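ABC transporter, periplasmic substrate-binding protein (Thermotoga maritima, PDB 2HPG) probably captures a solute in the periplasm for a tripartite ATP-independent (TRAP) transporter. Local coordinates at residues A[72-77]-A[86-91]; A[137-142]-A[225-230]; A[187-192]-A[210-215]. All coordinates share one frame; numbering follows the deposited sequence.

Contact 1 (A[72-77]-A[86-91]); sequences TDSARL and VMNLAY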
loop_
_atom_site.group_PDB
_atom_site.type_symbol
_atom_site.label_atom_id
_atom_site.label_comp_id
_atom_site.label_asym_id
_atom_site.label_seq_id
_atom_site.Cartn_x
_atom_site.Cartn_y
_atom_site.Cartn_z
ATOM N N THR A 72 -4.495 -3.297 -5.172
ATOM C CA THR A 72 -3.752 -4.334 -4.443
ATOM C C THR A 72 -2.375 -3.778 -4.031
ATOM O O THR A 72 -2.232 -2.572 -3.867
ATOM C CB THR A 72 -3.662 -5.616 -5.294
ATOM O OG1 THR A 72 -3.053 -6.667 -4.537
ATOM C CG2 THR A 72 -2.890 -5.371 -6.563
ATOM N N ASP A 73 -1.369 -4.637 -3.837
ATOM C CA ASP A 73 -0.021 -4.160 -3.516
ATOM C C ASP A 73 1.066 -5.122 -4.004
ATOM O O ASP A 73 0.752 -6.192 -4.529
ATOM C CB ASP A 73 0.093 -3.902 -2.024
ATOM C CG ASP A 73 -0.134 -5.141 -1.197
ATOM O OD1 ASP A 73 0.212 -6.261 -1.638
ATOM O OD2 ASP A 73 -0.640 -4.979 -0.078
ATOM N N SER A 74 2.336 -4.728 -3.858
ATOM C CA SER A 74 3.458 -5.538 -4.360
ATOM C C SER A 74 3.727 -6.762 -3.486
ATOM O O SER A 74 4.422 -7.684 -3.894
ATOM C CB SER A 74 4.732 -4.700 -4.541
ATOM O OG SER A 74 5.241 -4.215 -3.309
ATOM N N ALA A 75 3.164 -6.795 -2.285
ATOM C CA ALA A 75 3.232 -7.982 -1.467
ATOM C C ALA A 75 2.384 -9.088 -2.113
ATOM O O ALA A 75 2.679 -10.271 -1.966
ATOM C CB ALA A 75 2.770 -7.687 -0.041
ATOM N N ARG A 76 1.326 -8.687 -2.817
ATOM C CA ARG A 76 0.511 -9.619 -3.602
ATOM C C ARG A 76 1.171 -9.909 -4.956
ATOM O O ARG A 76 1.450 -11.059 -5.289
ATOM C CB ARG A 76 -0.905 -9.039 -3.782
ATOM C CG ARG A 76 -1.789 -9.717 -4.836
ATOM C CD ARG A 76 -2.547 -10.891 -4.282
ATOM N NE ARG A 76 -3.670 -10.446 -3.450
ATOM C CZ ARG A 76 -4.705 -11.209 -3.098
ATOM N NH1 ARG A 76 -4.791 -12.469 -3.522
ATOM N NH2 ARG A 76 -5.675 -10.704 -2.332
ATOM N N LEU A 77 1.450 -8.870 -5.729
ATOM C CA LEU A 77 2.048 -9.061 -7.052
ATOM C C LEU A 77 3.396 -9.775 -6.982
ATOM O O LEU A 77 3.790 -10.461 -7.917
ATOM C CB LEU A 77 2.219 -7.726 -7.758
ATOM C CG LEU A 77 0.911 -6.973 -7.972
ATOM C CD1 LEU A 77 1.165 -5.682 -8.732
ATOM C CD2 LEU A 77 -0.086 -7.864 -8.699
ATOM N N VAL A 86 9.825 -6.364 -3.520
ATOM C CA VAL A 86 10.751 -5.519 -2.775
ATOM C C VAL A 86 10.090 -4.196 -2.312
ATOM O O VAL A 86 10.496 -3.615 -1.290
ATOM C CB VAL A 86 12.058 -5.231 -3.601
ATOM C CG1 VAL A 86 11.797 -4.238 -4.681
ATOM C CG2 VAL A 86 13.187 -4.758 -2.657
HETATM N N MSE A 87 9.064 -3.742 -3.036
HETATM C CA MSE A 87 8.417 -2.458 -2.724
HETATM C C MSE A 87 7.430 -2.498 -1.535
HETATM O O MSE A 87 6.854 -1.463 -1.191
HETATM C CB MSE A 87 7.742 -1.891 -3.965
HETATM C CG MSE A 87 8.684 -1.846 -5.162
HETATM SE SE MSE A 87 8.074 -0.824 -6.657
HETATM C CE MSE A 87 7.112 0.599 -5.747
ATOM N N ASN A 88 7.261 -3.660 -0.912
ATOM C CA ASN A 88 6.429 -3.798 0.305
ATOM C C ASN A 88 7.267 -4.154 1.532
ATOM O O ASN A 88 6.734 -4.468 2.611
ATOM C CB ASN A 88 5.325 -4.855 0.100
ATOM C CG ASN A 88 3.966 -4.404 0.647
ATOM O OD1 ASN A 88 3.822 -4.143 1.836
ATOM N ND2 ASN A 88 2.998 -4.268 -0.227
ATOM N N LEU A 89 8.584 -4.096 1.376
ATOM C CA LEU A 89 9.472 -4.417 2.468
ATOM C C LEU A 89 9.782 -3.182 3.329
ATOM O O LEU A 89 9.710 -2.025 2.865
ATOM C CB LEU A 89 10.748 -5.106 1.940
ATOM C CG LEU A 89 10.577 -6.584 1.593
ATOM C CD1 LEU A 89 11.901 -7.155 1.137
ATOM C CD2 LEU A 89 10.073 -7.372 2.767
ATOM N N ALA A 90 10.087 -3.449 4.596
ATOM C CA ALA A 90 10.340 -2.397 5.580
ATOM C C ALA A 90 11.392 -1.438 5.074
ATOM O O ALA A 90 12.400 -1.862 4.544
ATOM C CB ALA A 90 10.768 -2.997 6.928
ATOM N N TYR A 91 11.114 -0.145 5.221
ATOM C CA TYR A 91 12.021 0.965 4.851
ATOM C C TYR A 91 12.409 1.099 3.387
ATOM O O TYR A 91 13.237 1.946 3.080
ATOM C CB TYR A 91 13.284 1.003 5.740
ATOM C CG TYR A 91 12.927 1.288 7.165
ATOM C CD1 TYR A 91 12.896 0.275 8.103
ATOM C CD2 TYR A 91 12.546 2.568 7.561
ATOM C CE1 TYR A 91 12.516 0.532 9.407
ATOM C CE2 TYR A 91 12.177 2.829 8.881
ATOM C CZ TYR A 91 12.176 1.814 9.788
ATOM O OH TYR A 91 11.785 2.064 11.094
#
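The carboxylate of Asp73 and the side-chain amide of Asn88 meet at a steep angle, their planes 74° apart, with the end of the amide standing over one face of the carboxylate. One face of the amide is covered by the methyl of Ala75, whose CB lies 3.6 Å from Asn88 CG. Trp169, from helix 167-176, touches Asp73, Ala75 and Asn88 and packs this group against a neighbouring helix. Beside the flat groups, Ser74 reaches straight across to the 86-91 backbone. Its first torsion (chi1 66°) sets OG between its own backbone N and carbonyl carbon, and from there the hydroxyl touches the peptide joining Met87 to Asn88: Ser74 OG is 3.3 Å from Met87 C and 3.2 Å from Asn88 N. It also wedges in between the two side-chain stems, with Ser74 OG 3.5 Å from Met87 CB. Met87, a selenomethionine here, then sends the rest of its side chain off toward Ile228. Asp73 has a second job on its own segment. Arg76 N donates to Asp73 OD1 over 2.9 Å, approaching nearly in line with the C-O bond, though the N-H itself is bent (142°). Leu77 N follows with a backbone bond to Asp73 O. Asp73 is thus the N-cap of helix 74-77. A capped strand-to-helix turn with a short 3-10 segment folded back on it is what this corner of the solute-binding α/β fold amounts to.

Contact 2 (A[137-142]-A[225-230]); sequences WVQGYR and FLLINF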
loop_
_atom_site.group_PDB
_atom_site.type_symbol
_atom_site.label_atom_id
_atom_site.label_comp_id
_atom_site.label_asym_id
_atom_site.label_seq_id
_atom_site.Cartn_x
_atom_site.Cartn_y
_atom_site.Cartn_z
ATOM N N TRP A 137 -0.240 5.426 -5.677
ATOM C CA TRP A 137 -1.346 5.424 -4.727
ATOM C C TRP A 137 -0.738 5.021 -3.413
ATOM O O TRP A 137 -0.308 3.889 -3.249
ATOM C CB TRP A 137 -2.439 4.444 -5.175
ATOM C CG TRP A 137 -3.221 4.995 -6.325
ATOM C CD1 TRP A 137 -2.805 5.113 -7.619
ATOM C CD2 TRP A 137 -4.543 5.541 -6.277
ATOM N NE1 TRP A 137 -3.782 5.717 -8.373
ATOM C CE2 TRP A 137 -4.864 5.978 -7.571
ATOM C CE3 TRP A 137 -5.485 5.708 -5.258
ATOM C CZ2 TRP A 137 -6.104 6.567 -7.879
ATOM C CZ3 TRP A 137 -6.708 6.289 -5.565
ATOM C CH2 TRP A 137 -7.005 6.706 -6.862
ATOM N N VAL A 138 -0.659 5.975 -2.495
ATOM C CA VAL A 138 0.085 5.789 -1.260
ATOM C C VAL A 138 -0.832 6.043 -0.060
ATOM O O VAL A 138 -1.535 7.048 -0.004
ATOM C CB VAL A 138 1.346 6.709 -1.287
ATOM C CG1 VAL A 138 1.917 6.934 0.070
ATOM C CG2 VAL A 138 2.405 6.088 -2.232
ATOM N N GLN A 139 -0.857 5.092 0.878
ATOM C CA GLN A 139 -1.695 5.236 2.065
ATOM C C GLN A 139 -0.958 5.912 3.211
ATOM O O GLN A 139 -1.574 6.313 4.196
ATOM C CB GLN A 139 -2.218 3.879 2.504
ATOM C CG GLN A 139 -3.429 3.424 1.726
ATOM C CD GLN A 139 -3.953 2.126 2.230
ATOM O OE1 GLN A 139 -4.289 2.016 3.404
ATOM N NE2 GLN A 139 -4.004 1.120 1.361
ATOM N N GLY A 140 0.363 6.051 3.093
ATOM C CA GLY A 140 1.143 6.736 4.103
ATOM C C GLY A 140 2.005 5.804 4.915
ATOM O O GLY A 140 1.998 4.594 4.689
ATOM N N TYR A 141 2.743 6.385 5.859
ATOM C CA TYR A 141 3.644 5.644 6.732
ATOM C C TYR A 141 2.911 4.966 7.858
ATOM O O TYR A 141 2.029 5.549 8.488
ATOM C CB TYR A 141 4.689 6.562 7.360
ATOM C CG TYR A 141 5.620 7.102 6.346
ATOM C CD1 TYR A 141 6.755 6.393 5.971
ATOM C CD2 TYR A 141 5.320 8.264 5.670
ATOM C CE1 TYR A 141 7.591 6.876 5.011
ATOM C CE2 TYR A 141 6.157 8.750 4.714
ATOM C CZ TYR A 141 7.290 8.050 4.391
ATOM O OH TYR A 141 8.113 8.537 3.415
ATOM N N ARG A 142 3.352 3.753 8.131
ATOM C CA ARG A 142 2.826 2.949 9.202
ATOM C C ARG A 142 3.789 2.974 10.369
ATOM O O ARG A 142 5.018 3.015 10.188
ATOM C CB ARG A 142 2.579 1.528 8.695
ATOM C CG ARG A 142 1.422 1.511 7.725
ATOM C CD ARG A 142 1.315 0.282 6.897
ATOM N NE ARG A 142 0.846 -0.888 7.642
ATOM C CZ ARG A 142 -0.338 -1.494 7.506
ATOM N NH1 ARG A 142 -1.246 -1.063 6.659
ATOM N NH2 ARG A 142 -0.588 -2.584 8.215
ATOM N N PHE A 225 6.958 1.181 7.238
ATOM C CA PHE A 225 6.399 0.947 5.903
ATOM C C PHE A 225 5.833 2.238 5.345
ATOM O O PHE A 225 5.234 3.030 6.070
ATOM C CB PHE A 225 5.232 -0.058 5.883
ATOM C CG PHE A 225 5.574 -1.453 6.299
ATOM C CD1 PHE A 225 6.544 -2.186 5.643
ATOM C CD2 PHE A 225 4.850 -2.064 7.291
ATOM C CE1 PHE A 225 6.816 -3.468 6.027
ATOM C CE2 PHE A 225 5.114 -3.338 7.682
ATOM C CZ PHE A 225 6.096 -4.057 7.051
ATOM N N LEU A 226 6.045 2.449 4.047
ATOM C CA LEU A 226 5.205 3.340 3.252
ATOM C C LEU A 226 4.373 2.452 2.336
ATOM O O LEU A 226 4.922 1.795 1.447
ATOM C CB LEU A 226 6.037 4.309 2.416
ATOM C CG LEU A 226 5.195 5.270 1.594
ATOM C CD1 LEU A 226 4.422 6.219 2.499
ATOM C CD2 LEU A 226 6.053 6.005 0.581
ATOM N N LEU A 227 3.064 2.415 2.555
ATOM C CA LEU A 227 2.175 1.529 1.794
ATOM C C LEU A 227 1.891 2.064 0.396
ATOM O O LEU A 227 1.186 3.075 0.208
ATOM C CB LEU A 227 0.880 1.250 2.577
ATOM C CG LEU A 227 -0.185 0.359 1.925
ATOM C CD1 LEU A 227 0.405 -0.803 1.150
ATOM C CD2 LEU A 227 -1.139 -0.139 3.033
ATOM N N ILE A 228 2.494 1.392 -0.578
ATOM C CA ILE A 228 2.337 1.729 -1.972
ATOM C C ILE A 228 1.350 0.738 -2.560
ATOM O O ILE A 228 1.610 -0.466 -2.586
ATOM C CB ILE A 228 3.672 1.595 -2.729
ATOM C CG1 ILE A 228 4.747 2.499 -2.105
ATOM C CG2 ILE A 228 3.479 1.945 -4.206
ATOM C CD1 ILE A 228 6.179 2.077 -2.534
ATOM N N ASN A 229 0.222 1.235 -3.030
ATOM C CA ASN A 229 -0.753 0.363 -3.667
ATOM C C ASN A 229 -0.525 0.298 -5.162
ATOM O O ASN A 229 -0.094 1.283 -5.792
ATOM C CB ASN A 229 -2.174 0.811 -3.358
ATOM C CG ASN A 229 -2.578 0.525 -1.921
ATOM O OD1 ASN A 229 -2.751 1.440 -1.118
ATOM N ND2 ASN A 229 -2.704 -0.757 -1.588
ATOM N N PHE A 230 -0.813 -0.877 -5.722
ATOM C CA PHE A 230 -0.750 -1.108 -7.159
ATOM C C PHE A 230 -2.153 -1.289 -7.695
ATOM O O PHE A 230 -2.942 -2.018 -7.125
ATOM C CB PHE A 230 0.076 -2.351 -7.446
ATOM C CG PHE A 230 1.537 -2.106 -7.421
ATOM C CD1 PHE A 230 2.285 -2.235 -8.575
ATOM C CD2 PHE A 230 2.168 -1.701 -6.253
ATOM C CE1 PHE A 230 3.636 -1.994 -8.553
ATOM C CE2 PHE A 230 3.519 -1.451 -6.237
ATOM C CZ PHE A 230 4.249 -1.610 -7.395
HETATM O O HOH W 1 -4.543 -1.817 0.756
#
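Leu226 and Tyr141 make the tight part of the antiparallel pairing of strands 130-146 and 218-234 in the mixed central sheet. With CG anti to the backbone N (chi1 -179°), Leu226 sends CD1 over the middle of the Tyr141 ring, 3.8 Å from its centroid and 9° off the normal, a CH-pi contact. The same CD1 lies 3.6 Å from Val138 CG1 and 3.4 Å from Gly140 C, while helices 101-112 and 243-278 pack on this face. At a beta bulge Gln139 and Gly140 both face Leu227: Gln139 N donates to Leu227 O (2.9 Å), whereas Leu227 N reaches Gly140 O (3.2 Å) from above the carbonyl plane. The polar, watered side is that of Asn229 and the partly exposed Gln139. Gln139 lies along Leu227, and its NE2 meets a lone pair of Asn229 OD1 at 2.8 Å, the two amides nearly coplanar; a water accepts from Gln139 NE2 and Asn229 ND2. Arg142 passes Phe225 and Leu227 to its salt bridge with Glu201. Asn229 OD1 also bonds to Tyr23 OH, and ND2 to Thr72 O. Hydrogen bonding therefore fixes the rotation of the Asn229 amide, while buried Gly140 N, at the bulge, lacks a partner.

Contact 3 (A[187-192]-A[210-215]); sequences EIYTAV and GGLYEV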
loop_
_atom_site.group_PDB
_atom_site.type_symbol
_atom_site.label_atom_id
_atom_site.label_comp_id
_atom_site.label_asym_id
_atom_site.label_seq_id
_atom_site.Cartn_x
_atom_site.Cartn_y
_atom_site.Cartn_z
ATOM N N GLU A 187 -10.943 -7.285 13.070
ATOM C CA GLU A 187 -10.831 -8.016 14.345
ATOM C C GLU A 187 -9.630 -7.618 15.209
ATOM O O GLU A 187 -9.383 -8.234 16.254
ATOM C CB GLU A 187 -10.778 -9.522 14.063
ATOM C CG GLU A 187 -12.151 -10.208 14.074
ATOM C CD GLU A 187 -12.052 -11.642 13.641
ATOM O OE1 GLU A 187 -12.515 -12.532 14.396
ATOM O OE2 GLU A 187 -11.480 -11.884 12.548
ATOM N N ILE A 188 -8.884 -6.591 14.792
ATOM C CA ILE A 188 -7.715 -6.128 15.562
ATOM C C ILE A 188 -8.159 -5.675 16.959
ATOM O O ILE A 188 -7.565 -6.047 17.961
ATOM C CB ILE A 188 -6.966 -4.955 14.834
ATOM C CG1 ILE A 188 -6.386 -5.391 13.485
ATOM C CG2 ILE A 188 -5.808 -4.420 15.677
ATOM C CD1 ILE A 188 -5.883 -4.174 12.636
ATOM N N TYR A 189 -9.222 -4.874 17.032
ATOM C CA TYR A 189 -9.709 -4.425 18.336
ATOM C C TYR A 189 -9.995 -5.624 19.263
ATOM O O TYR A 189 -9.510 -5.664 20.406
ATOM C CB TYR A 189 -10.959 -3.551 18.161
ATOM C CG TYR A 189 -11.363 -2.801 19.403
ATOM C CD1 TYR A 189 -11.202 -1.416 19.497
ATOM C CD2 TYR A 189 -11.916 -3.463 20.483
ATOM C CE1 TYR A 189 -11.580 -0.725 20.634
ATOM C CE2 TYR A 189 -12.275 -2.781 21.630
ATOM C CZ TYR A 189 -12.115 -1.417 21.698
ATOM O OH TYR A 189 -12.496 -0.751 22.857
ATOM N N THR A 190 -10.750 -6.605 18.753
ATOM C CA THR A 190 -11.066 -7.848 19.492
ATOM C C THR A 190 -9.814 -8.605 19.911
ATOM O O THR A 190 -9.710 -9.099 21.045
ATOM C CB THR A 190 -11.895 -8.808 18.622
ATOM O OG1 THR A 190 -13.057 -8.138 18.137
ATOM C CG2 THR A 190 -12.321 -10.049 19.403
ATOM N N ALA A 191 -8.860 -8.717 18.988
ATOM C CA ALA A 191 -7.596 -9.404 19.299
ATOM C C ALA A 191 -6.807 -8.711 20.420
ATOM O O ALA A 191 -6.187 -9.370 21.242
ATOM C CB ALA A 191 -6.746 -9.540 18.046
ATOM N N VAL A 192 -6.841 -7.383 20.459
ATOM C CA VAL A 192 -6.184 -6.624 21.528
ATOM C C VAL A 192 -6.976 -6.756 22.846
ATOM O O VAL A 192 -6.421 -7.124 23.870
ATOM C CB VAL A 192 -6.007 -5.128 21.162
ATOM C CG1 VAL A 192 -5.305 -4.376 22.298
ATOM C CG2 VAL A 192 -5.214 -4.969 19.852
ATOM N N GLY A 210 -10.629 3.082 13.517
ATOM C CA GLY A 210 -10.918 1.835 14.227
ATOM C C GLY A 210 -11.159 1.968 15.729
ATOM O O GLY A 210 -11.400 0.940 16.417
ATOM N N GLY A 211 -11.061 3.200 16.249
ATOM C CA GLY A 211 -11.180 3.476 17.677
ATOM C C GLY A 211 -10.177 2.708 18.493
ATOM O O GLY A 211 -10.408 2.399 19.659
ATOM N N LEU A 212 -9.039 2.399 17.895
ATOM C CA LEU A 212 -8.054 1.551 18.579
ATOM C C LEU A 212 -7.348 2.270 19.740
ATOM O O LEU A 212 -6.747 1.634 20.588
ATOM C CB LEU A 212 -7.043 1.008 17.564
ATOM C CG LEU A 212 -7.609 -0.094 16.668
ATOM C CD1 LEU A 212 -6.642 -0.361 15.490
ATOM C CD2 LEU A 212 -7.902 -1.378 17.475
ATOM N N TYR A 213 -7.466 3.591 19.800
ATOM C CA TYR A 213 -6.964 4.366 20.925
ATOM C C TYR A 213 -7.633 3.991 22.259
ATOM O O TYR A 213 -7.092 4.276 23.324
ATOM C CB TYR A 213 -7.143 5.869 20.663
ATOM C CG TYR A 213 -8.535 6.248 20.227
ATOM C CD1 TYR A 213 -9.567 6.388 21.146
ATOM C CD2 TYR A 213 -8.811 6.482 18.892
ATOM C CE1 TYR A 213 -10.847 6.734 20.737
ATOM C CE2 TYR A 213 -10.088 6.811 18.478
ATOM C CZ TYR A 213 -11.098 6.951 19.404
ATOM O OH TYR A 213 -12.366 7.287 18.969
ATOM N N GLU A 214 -8.774 3.325 22.196
ATOM C CA GLU A 214 -9.438 2.818 23.411
ATOM C C GLU A 214 -8.655 1.672 24.063
ATOM O O GLU A 214 -8.799 1.421 25.265
ATOM C CB GLU A 214 -10.846 2.349 23.091
ATOM C CG GLU A 214 -11.803 3.416 22.586
ATOM C CD GLU A 214 -12.313 4.379 23.661
ATOM O OE1 GLU A 214 -11.919 4.229 24.833
ATOM O OE2 GLU A 214 -13.123 5.285 23.324
ATOM N N VAL A 215 -7.822 0.971 23.288
ATOM C CA VAL A 215 -7.164 -0.260 23.797
ATOM C C VAL A 215 -5.646 -0.295 23.643
ATOM O O VAL A 215 -4.990 -1.170 24.206
ATOM C CB VAL A 215 -7.818 -1.538 23.171
ATOM C CG1 VAL A 215 -9.148 -1.820 23.843
ATOM C CG2 VAL A 215 -7.960 -1.431 21.603
#
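Two torsions bring Tyr189 and Val215 together. Tyr189 holds CG anti to its own backbone nitrogen (chi1 -168°), which swings the phenol off helix 188-193 and across the 210-215 turn. Val215 has CG1 opposite its carbonyl carbon (chi1 -77°), and both its methyls are thereby presented to the ring. CG2 comes over one face, 4.0 Å from the Tyr189 centroid and 19° off the normal, shifted toward the rim: a CH-pi contact. CG1 lies farther along the ring, 3.7 Å from Tyr189 CZ. At the ring edge, near its plane, sit Gly211 O, 3.5 Å from Tyr189 CE1, and Glu214 CB, 3.5 Å from Tyr189 OH; the Glu214 carboxylate itself bends away. The turn that offers these groups follows the C-terminal end of helix 204-209. Gly211 leaves the helix with positive phi and two bonds back into the last turn, a Schellman motif, and a short 3-10 segment, 212-214, leads on toward strand 218-234. Closer to helix 188-193, aliphatic groups take over. Leu212 runs antiparallel to the Tyr189 side chain, its CD2 3.6 Å from Tyr189 CA, and its branched end meets the Ile188 CG2 methyl at about a right angle. Ile188 and Leu212 continue inward onto strand 199-202, touching Ala200 and Leu202. One helical turn beyond Ile188, Val192 CG1 packs 3.9 Å from Val215 CB and also rests against that residue's carbonyl oxygen, which takes a hydrogen bond from Asn147 ND2.

Contacts 1 and 2 lie side by side near the centre of the molecule, centres 9 Å apart, and share one sheet: strand 68-73 pairs with strand 218-234, which in turn pairs with strand 130-146. They touch directly, through a probable hydrogen bond between Thr72 N and Phe230 O and the packing of Asn88 O and Ala90 N on Phe225 CE1. Along the chain contact 1 closes first; contact 3 then forms within the 82 residues separating 137-142 from 225-230. Contacts 1 and 2 thus tie together neighbouring strands of the core sheet, whereas contact 3 packs a peripheral helix and turn, centred about 21 Å from contact 2, with nearest atoms about 7 Å apart.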